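Local coordinates for protein scyllo-inosose 3-dehydrogenase (Thermotoga maritima, PDB 3IP1) that catalyses the NAD(+)-dependent oxidation of scyllo-inosose to 3-dehydro-scyllo-inosose, probably as a step in the breakdown of myo-inositol, at residues 244-249 with 263-268; 269-274 with 300-305. All coordinates share one frame; numbering follows the deposited sequence.

Contact 1: 244-249 with 263-268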
ATOM      1  N   SER A 244      -0.722 -28.085   5.277  1.00 32.53           N
ATOM      2  CA  SER A 244      -0.731 -28.995   6.417  1.00 33.12           C
ATOM      3  C   SER A 244      -2.169 -29.428   6.711  1.00 33.37           C
ATOM      4  O   SER A 244      -3.029 -28.583   6.982  1.00 33.05           O
ATOM      5  CB  SER A 244      -0.106 -28.332   7.642  1.00 33.21           C
ATOM      6  OG  SER A 244      -0.078 -29.242   8.737  1.00 33.32           O
ATOM      7  N   GLU A 245      -2.421 -30.738   6.627  1.00 33.55           N
ATOM      8  CA  GLU A 245      -3.767 -31.319   6.773  1.00 34.25           C
ATOM      9  C   GLU A 245      -3.666 -32.816   7.109  1.00 34.38           C
ATOM     10  O   GLU A 245      -2.978 -33.558   6.395  1.00 34.53           O
ATOM     11  CB  GLU A 245      -4.575 -31.123   5.475  1.00 34.38           C
ATOM     12  CG  GLU A 245      -5.929 -31.810   5.429  1.00 35.40           C
ATOM     13  CD  GLU A 245      -6.819 -31.466   6.629  1.00 37.35           C
ATOM     14  OE1 GLU A 245      -7.317 -32.408   7.282  1.00 37.24           O
ATOM     15  OE2 GLU A 245      -7.007 -30.269   6.935  1.00 36.52           O
ATOM     16  N   PRO A 246      -4.329 -33.257   8.206  1.00 34.46           N
ATOM     17  CA  PRO A 246      -4.297 -34.677   8.614  1.00 34.04           C
ATOM     18  C   PRO A 246      -5.074 -35.614   7.696  1.00 33.97           C
ATOM     19  O   PRO A 246      -4.707 -36.776   7.579  1.00 34.20           O
ATOM     20  CB  PRO A 246      -4.936 -34.666  10.006  1.00 33.84           C
ATOM     21  CG  PRO A 246      -4.913 -33.251  10.454  1.00 34.68           C
ATOM     22  CD  PRO A 246      -4.956 -32.404   9.232  1.00 34.06           C
ATOM     23  N   SER A 247      -6.138 -35.117   7.069  1.00 33.86           N
ATOM     24  CA  SER A 247      -6.934 -35.874   6.081  1.00 34.04           C
ATOM     25  C   SER A 247      -6.185 -36.158   4.770  1.00 34.55           C
ATOM     26  O   SER A 247      -5.816 -35.228   4.034  1.00 34.00           O
ATOM     27  CB  SER A 247      -8.231 -35.116   5.759  1.00 33.22           C
ATOM     28  OG  SER A 247      -8.787 -35.561   4.534  1.00 33.19           O
ATOM     29  N   GLU A 248      -5.996 -37.445   4.470  1.00 35.03           N
ATOM     30  CA  GLU A 248      -5.253 -37.865   3.281  1.00 35.30           C
ATOM     31  C   GLU A 248      -5.933 -37.418   1.992  1.00 34.92           C
ATOM     32  O   GLU A 248      -5.265 -36.949   1.071  1.00 35.28           O
ATOM     33  CB  GLU A 248      -5.041 -39.379   3.262  1.00 35.43           C
ATOM     34  CG  GLU A 248      -4.430 -39.878   1.955  1.00 37.71           C
ATOM     35  CD  GLU A 248      -3.888 -41.308   2.036  1.00 42.07           C
ATOM     36  OE1 GLU A 248      -4.588 -42.227   2.533  1.00 41.31           O
ATOM     37  OE2 GLU A 248      -2.746 -41.510   1.574  1.00 45.14           O
ATOM     38  N   VAL A 249      -7.256 -37.553   1.933  1.00 33.70           N
ATOM     39  CA  VAL A 249      -7.984 -37.189   0.729  1.00 32.97           C
ATOM     40  C   VAL A 249      -7.830 -35.694   0.410  1.00 32.37           C
ATOM     41  O   VAL A 249      -7.748 -35.315  -0.750  1.00 32.00           O
ATOM     42  CB  VAL A 249      -9.492 -37.600   0.811  1.00 33.14           C
ATOM     43  CG1 VAL A 249     -10.286 -36.695   1.754  1.00 32.16           C
ATOM     44  CG2 VAL A 249     -10.118 -37.611  -0.582  1.00 33.26           C
ATOM     45  N   ILE A 263       1.881 -31.797   4.234  1.00 34.02           N
ATOM     46  CA  ILE A 263       2.303 -32.244   5.544  1.00 34.45           C
ATOM     47  C   ILE A 263       1.103 -32.840   6.301  1.00 35.05           C
ATOM     48  O   ILE A 263       0.050 -32.202   6.452  1.00 34.57           O
ATOM     49  CB  ILE A 263       2.888 -31.061   6.379  1.00 34.46           C
ATOM     50  CG1 ILE A 263       4.135 -30.466   5.711  1.00 34.91           C
ATOM     51  CG2 ILE A 263       3.210 -31.498   7.814  1.00 34.32           C
ATOM     52  CD1 ILE A 263       4.601 -29.124   6.333  1.00 33.09           C
ATOM     53  N   ASP A 264       1.268 -34.067   6.776  1.00 35.72           N
ATOM     54  CA  ASP A 264       0.356 -34.644   7.755  1.00 36.46           C
ATOM     55  C   ASP A 264       0.917 -34.291   9.135  1.00 36.53           C
ATOM     56  O   ASP A 264       1.835 -34.939   9.591  1.00 37.23           O
ATOM     57  CB  ASP A 264       0.278 -36.163   7.541  1.00 36.89           C
ATOM     58  CG  ASP A 264      -0.627 -36.868   8.545  1.00 38.19           C
ATOM     59  OD1 ASP A 264      -1.186 -36.237   9.468  1.00 38.29           O
ATOM     60  OD2 ASP A 264      -0.768 -38.094   8.404  1.00 41.61           O
ATOM     61  N   PRO A 265       0.366 -33.254   9.802  1.00 36.84           N
ATOM     62  CA  PRO A 265       0.910 -32.783  11.081  1.00 37.32           C
ATOM     63  C   PRO A 265       0.881 -33.823  12.205  1.00 38.57           C
ATOM     64  O   PRO A 265       1.645 -33.692  13.180  1.00 38.48           O
ATOM     65  CB  PRO A 265      -0.009 -31.605  11.453  1.00 37.00           C
ATOM     66  CG  PRO A 265      -1.294 -31.871  10.736  1.00 36.34           C
ATOM     67  CD  PRO A 265      -0.895 -32.570   9.452  1.00 36.61           C
ATOM     68  N   THR A 266       0.013 -34.833  12.077  1.00 39.58           N
ATOM     69  CA  THR A 266      -0.130 -35.860  13.111  1.00 40.62           C
ATOM     70  C   THR A 266       0.974 -36.922  13.042  1.00 41.46           C
ATOM     71  O   THR A 266       1.198 -37.641  14.016  1.00 42.23           O
ATOM     72  CB  THR A 266      -1.521 -36.557  13.074  1.00 40.80           C
ATOM     73  OG1 THR A 266      -1.601 -37.437  11.936  1.00 41.57           O
ATOM     74  CG2 THR A 266      -2.671 -35.521  13.040  1.00 39.54           C
ATOM     75  N   LYS A 267       1.666 -37.012  11.907  1.00 41.51           N
ATOM     76  CA  LYS A 267       2.702 -38.023  11.713  1.00 41.82           C
ATOM     77  C   LYS A 267       4.032 -37.419  11.287  1.00 41.74           C
ATOM     78  O   LYS A 267       5.022 -38.134  11.118  1.00 41.46           O
ATOM     79  CB  LYS A 267       2.260 -39.046  10.673  1.00 42.25           C
ATOM     80  CG  LYS A 267       1.079 -39.893  11.112  1.00 44.45           C
ATOM     81  CD  LYS A 267       0.714 -40.913  10.055  1.00 47.70           C
ATOM     82  CE  LYS A 267      -0.256 -41.922  10.643  1.00 49.10           C
ATOM     83  NZ  LYS A 267      -1.062 -42.546   9.566  1.00 52.08           N
ATOM     84  N   GLU A 268       4.049 -36.101  11.108  1.00 41.03           N
ATOM     85  CA  GLU A 268       5.259 -35.409  10.710  1.00 40.10           C
ATOM     86  C   GLU A 268       5.464 -34.212  11.614  1.00 39.11           C
ATOM     87  O   GLU A 268       4.526 -33.721  12.233  1.00 39.52           O
ATOM     88  CB  GLU A 268       5.157 -34.940   9.262  1.00 40.57           C
ATOM     89  CG  GLU A 268       5.065 -36.028   8.218  1.00 40.74           C
ATOM     90  CD  GLU A 268       4.850 -35.446   6.841  1.00 43.94           C
ATOM     91  OE1 GLU A 268       3.808 -35.745   6.200  1.00 42.57           O
ATOM     92  OE2 GLU A 268       5.716 -34.648   6.409  1.00 46.43           O
TER

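Contact 2: 269-274 with 300-305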
ATOM      1  N   ASN A 269       6.699 -33.752  11.704  1.00 37.70           N
ATOM      2  CA  ASN A 269       7.001 -32.536  12.440  1.00 36.70           C
ATOM      3  C   ASN A 269       6.735 -31.310  11.532  1.00 35.68           C
ATOM      4  O   ASN A 269       7.507 -31.032  10.620  1.00 34.95           O
ATOM      5  CB  ASN A 269       8.458 -32.589  12.911  1.00 36.57           C
ATOM      6  CG  ASN A 269       8.820 -31.451  13.842  1.00 37.85           C
ATOM      7  OD1 ASN A 269       8.534 -30.283  13.574  1.00 36.74           O
ATOM      8  ND2 ASN A 269       9.495 -31.785  14.932  1.00 39.76           N
ATOM      9  N   PHE A 270       5.637 -30.602  11.782  1.00 34.63           N
ATOM     10  CA  PHE A 270       5.261 -29.425  10.972  1.00 33.99           C
ATOM     11  C   PHE A 270       6.389 -28.390  10.836  1.00 32.90           C
ATOM     12  O   PHE A 270       6.756 -28.025   9.730  1.00 32.43           O
ATOM     13  CB  PHE A 270       3.993 -28.763  11.526  1.00 33.54           C
ATOM     14  CG  PHE A 270       3.622 -27.465  10.846  1.00 32.77           C
ATOM     15  CD1 PHE A 270       2.815 -27.459   9.708  1.00 32.91           C
ATOM     16  CD2 PHE A 270       4.041 -26.254  11.368  1.00 32.35           C
ATOM     17  CE1 PHE A 270       2.449 -26.245   9.085  1.00 32.56           C
ATOM     18  CE2 PHE A 270       3.691 -25.047  10.761  1.00 32.24           C
ATOM     19  CZ  PHE A 270       2.898 -25.043   9.618  1.00 33.04           C
ATOM     20  N   VAL A 271       6.927 -27.941  11.963  1.00 32.35           N
ATOM     21  CA  VAL A 271       7.969 -26.913  11.974  1.00 32.06           C
ATOM     22  C   VAL A 271       9.196 -27.278  11.131  1.00 31.91           C
ATOM     23  O   VAL A 271       9.595 -26.515  10.250  1.00 31.75           O
ATOM     24  CB  VAL A 271       8.384 -26.538  13.412  1.00 32.10           C
ATOM     25  CG1 VAL A 271       9.655 -25.664  13.404  1.00 32.08           C
ATOM     26  CG2 VAL A 271       7.236 -25.817  14.133  1.00 32.05           C
ATOM     27  N   GLU A 272       9.776 -28.449  11.375  1.00 32.05           N
ATOM     28  CA  GLU A 272      10.995 -28.866  10.659  1.00 32.43           C
ATOM     29  C   GLU A 272      10.730 -29.081   9.179  1.00 32.19           C
ATOM     30  O   GLU A 272      11.592 -28.789   8.336  1.00 32.24           O
ATOM     31  CB  GLU A 272      11.593 -30.153  11.247  1.00 32.97           C
ATOM     32  CG  GLU A 272      11.858 -30.118  12.748  1.00 35.01           C
ATOM     33  CD  GLU A 272      12.872 -29.070  13.166  1.00 38.02           C
ATOM     34  OE1 GLU A 272      13.779 -28.729  12.373  1.00 39.76           O
ATOM     35  OE2 GLU A 272      12.774 -28.594  14.312  1.00 41.24           O
ATOM     36  N   ALA A 273       9.542 -29.603   8.867  1.00 31.58           N
ATOM     37  CA  ALA A 273       9.173 -29.889   7.489  1.00 31.61           C
ATOM     38  C   ALA A 273       9.034 -28.588   6.706  1.00 31.42           C
ATOM     39  O   ALA A 273       9.568 -28.476   5.602  1.00 30.83           O
ATOM     40  CB  ALA A 273       7.869 -30.711   7.416  1.00 31.36           C
ATOM     41  N   VAL A 274       8.335 -27.612   7.290  1.00 30.98           N
ATOM     42  CA  VAL A 274       8.210 -26.291   6.656  1.00 31.35           C
ATOM     43  C   VAL A 274       9.590 -25.644   6.459  1.00 31.40           C
ATOM     44  O   VAL A 274       9.890 -25.154   5.372  1.00 31.24           O
ATOM     45  CB  VAL A 274       7.267 -25.341   7.451  1.00 31.57           C
ATOM     46  CG1 VAL A 274       7.440 -23.865   6.990  1.00 31.33           C
ATOM     47  CG2 VAL A 274       5.806 -25.781   7.310  1.00 30.35           C
ATOM     48  N   ILE A 300       3.318 -22.147  14.196  1.00 30.62           N
ATOM     49  CA  ILE A 300       3.425 -21.055  13.228  1.00 30.28           C
ATOM     50  C   ILE A 300       4.452 -20.060  13.736  1.00 30.17           C
ATOM     51  O   ILE A 300       5.335 -19.626  12.996  1.00 30.05           O
ATOM     52  CB  ILE A 300       2.074 -20.306  13.025  1.00 30.09           C
ATOM     53  CG1 ILE A 300       1.041 -21.195  12.335  1.00 30.35           C
ATOM     54  CG2 ILE A 300       2.272 -19.031  12.173  1.00 30.56           C
ATOM     55  CD1 ILE A 300      -0.392 -20.604  12.359  1.00 30.12           C
ATOM     56  N   GLU A 301       4.320 -19.689  15.008  1.00 30.09           N
ATOM     57  CA  GLU A 301       5.262 -18.775  15.639  1.00 30.17           C
ATOM     58  C   GLU A 301       6.694 -19.316  15.636  1.00 30.17           C
ATOM     59  O   GLU A 301       7.647 -18.547  15.528  1.00 30.51           O
ATOM     60  CB  GLU A 301       4.812 -18.450  17.062  1.00 30.13           C
ATOM     61  CG  GLU A 301       3.639 -17.475  17.122  1.00 29.22           C
ATOM     62  CD  GLU A 301       3.457 -16.927  18.517  1.00 29.88           C
ATOM     63  OE1 GLU A 301       4.056 -17.535  19.416  1.00 30.50           O
ATOM     64  OE2 GLU A 301       2.731 -15.917  18.731  1.00 28.97           O
ATOM     65  N   GLU A 302       6.851 -20.634  15.722  1.00 30.12           N
ATOM     66  CA  GLU A 302       8.189 -21.188  15.740  1.00 30.40           C
ATOM     67  C   GLU A 302       8.835 -21.097  14.358  1.00 30.01           C
ATOM     68  O   GLU A 302      10.032 -20.789  14.249  1.00 30.48           O
ATOM     69  CB  GLU A 302       8.230 -22.628  16.279  1.00 30.63           C
ATOM     70  CG  GLU A 302       9.671 -23.030  16.640  1.00 33.99           C
ATOM     71  CD  GLU A 302       9.875 -24.521  16.896  1.00 39.15           C
ATOM     72  OE1 GLU A 302       8.926 -25.197  17.346  1.00 42.33           O
ATOM     73  OE2 GLU A 302      11.002 -25.014  16.655  1.00 39.88           O
ATOM     74  N   VAL A 303       8.058 -21.379  13.312  1.00 29.31           N
ATOM     75  CA  VAL A 303       8.540 -21.183  11.954  1.00 28.79           C
ATOM     76  C   VAL A 303       8.898 -19.705  11.698  1.00 28.77           C
ATOM     77  O   VAL A 303       9.986 -19.404  11.191  1.00 29.53           O
ATOM     78  CB  VAL A 303       7.534 -21.658  10.893  1.00 29.23           C
ATOM     79  CG1 VAL A 303       7.970 -21.159   9.518  1.00 27.88           C
ATOM     80  CG2 VAL A 303       7.424 -23.197  10.898  1.00 26.97           C
ATOM     81  N   ILE A 304       8.004 -18.793  12.063  1.00 27.87           N
ATOM     82  CA  ILE A 304       8.238 -17.379  11.820  1.00 27.33           C
ATOM     83  C   ILE A 304       9.550 -16.979  12.508  1.00 27.72           C
ATOM     84  O   ILE A 304      10.411 -16.348  11.897  1.00 27.26           O
ATOM     85  CB  ILE A 304       7.051 -16.491  12.293  1.00 26.75           C
ATOM     86  CG1 ILE A 304       5.821 -16.687  11.377  1.00 26.38           C
ATOM     87  CG2 ILE A 304       7.460 -15.030  12.286  1.00 25.66           C
ATOM     88  CD1 ILE A 304       4.498 -15.978  11.893  1.00 24.18           C
ATOM     89  N   TRP A 305       9.694 -17.393  13.766  1.00 28.31           N
ATOM     90  CA  TRP A 305      10.863 -17.084  14.576  1.00 29.71           C
ATOM     91  C   TRP A 305      12.151 -17.604  13.939  1.00 29.78           C
ATOM     92  O   TRP A 305      13.090 -16.851  13.746  1.00 30.19           O
ATOM     93  CB  TRP A 305      10.713 -17.668  15.979  1.00 30.21           C
ATOM     94  CG  TRP A 305      11.847 -17.299  16.893  1.00 32.58           C
ATOM     95  CD1 TRP A 305      12.906 -18.091  17.255  1.00 34.54           C
ATOM     96  CD2 TRP A 305      12.041 -16.039  17.553  1.00 34.16           C
ATOM     97  NE1 TRP A 305      13.742 -17.402  18.111  1.00 35.97           N
ATOM     98  CE2 TRP A 305      13.234 -16.145  18.315  1.00 35.13           C
ATOM     99  CE3 TRP A 305      11.319 -14.837  17.583  1.00 33.47           C
ATOM    100  CZ2 TRP A 305      13.720 -15.093  19.100  1.00 35.29           C
ATOM    101  CZ3 TRP A 305      11.795 -13.795  18.363  1.00 35.40           C
ATOM    102  CH2 TRP A 305      12.994 -13.926  19.107  1.00 35.97           C
TER

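Contact 1: 244-249 with 263-268
Ser244 and Ile263 pair as parallel beta residues at the C-terminal ends of strands 240-244 and 261-263, and the backbone N of Glu245 clasps Ile263 O at 2.9 Å in a nearly straight bond (164° at the hydrogen). Ile263 O also takes a CA-H...O contact from Ser244 CA at 3.3 Å. This is the buried, close-packed part. The small Ser244 side chain suits it: with OG anti to the backbone N (chi1 -178°), the Ser244 hydroxyl OG lies against the ring of Pro265, 3.5 Å from its CD.

Toward solvent the packing thins to carbon contacts. The Pro246 ring crosses that of Pro265 at about a right angle, CG to CG 3.9 Å, and Pro246 CB meets Thr266 CG2 at the exposed margin. Two rigid prolines are apt here, where both segments leave the sheet. Beside them Asp264 OD1 shapes an Asx turn, accepting Thr266 N from above its carboxylate plane and Thr266 OG1 at 2.8 Å on the syn side.

Glu245, whose CB points away from the other segment, probably binds NAD(+), as in related enzymes; its OE1 accepts Ser247 N, while OE2 accepts from Gly222 N in the probable Rossmann glycine loop. Helix 248-257 starts just beyond, strand 216-220 flanks Ser244 within the parallel sheet, and helix 270-277 packs on Ser244 and Ile263.

Contact 2: 269-274 with 300-305
Val271 and Val303 bring helices 270-277 and 293-306 together on the parallel sheet of the Rossmann-type NAD-binding domain. The helix segments run in similar directions, crossing at -35° with their axes 9.3 Å apart, and beta-branched valines suit so close a seam because they are compact and fill space near the backbone.

Val303 can be followed outward. Its CB, directed at the facing helix, splits into two methyls. Val303 CG1, anti to the backbone N (chi1 168°), meets Val274 CG1 at 3.7 Å. Val303 CG2 reaches the other helix beside Val271 CA, at 3.9 Å, touches Val274 CG1 as well, and comes within 4.2 Å of Phe270 CE2, approaching that ring obliquely. Strands 216-220 and 285-288 underlie this seam on the sheet side, where Phe270 rests on Val218 and Leu220 and Val303 on Phe286.

Nearer solvent, Glu302 crosses Val271 at about a right angle. Its extended chain lays the carboxylate against both methyls, Glu302 OE2 lying 3.6 Å from Val271 CG1. A glutamate fits this margin because its methylenes can pack while OE2 forms a salt bridge with Arg306, which also pairs with Glu272 and so probably eases the repulsion between the two acids. With an alanine here, the Val271 methyls would probably lose the cover of the glutamate chain, and Arg306 would probably be left with Glu272 as its acidic partner.

At the start of helix 270-277, Asn269 serves as N-cap: its OD1 accepts Glu272 N at 3.1 Å, the donor standing 48° out of the carbonyl plane.

From the N terminus, the chain reaches contact 1 at the end of strand 240-244, runs through helix 248-257 and strand 261-263, and returns to close a beta-alpha-beta crossover. The loop that follows leads directly into helix 270-277, where contact 2 opens; strand 285-288 and the first half of helix 293-306 pass before it closes. The two loops are therefore in series, neither nesting nor crossing. Contact 1 joins strand ends at the outer side of the parallel sheet, whereas contact 2 joins two helices covering one of its faces. They meet directly: Ser244 OG lies 3.5 Å from Phe270 CD1, and Ile263 CD1 packs against Ala273 and Val274, binding sheet edge to helix layer.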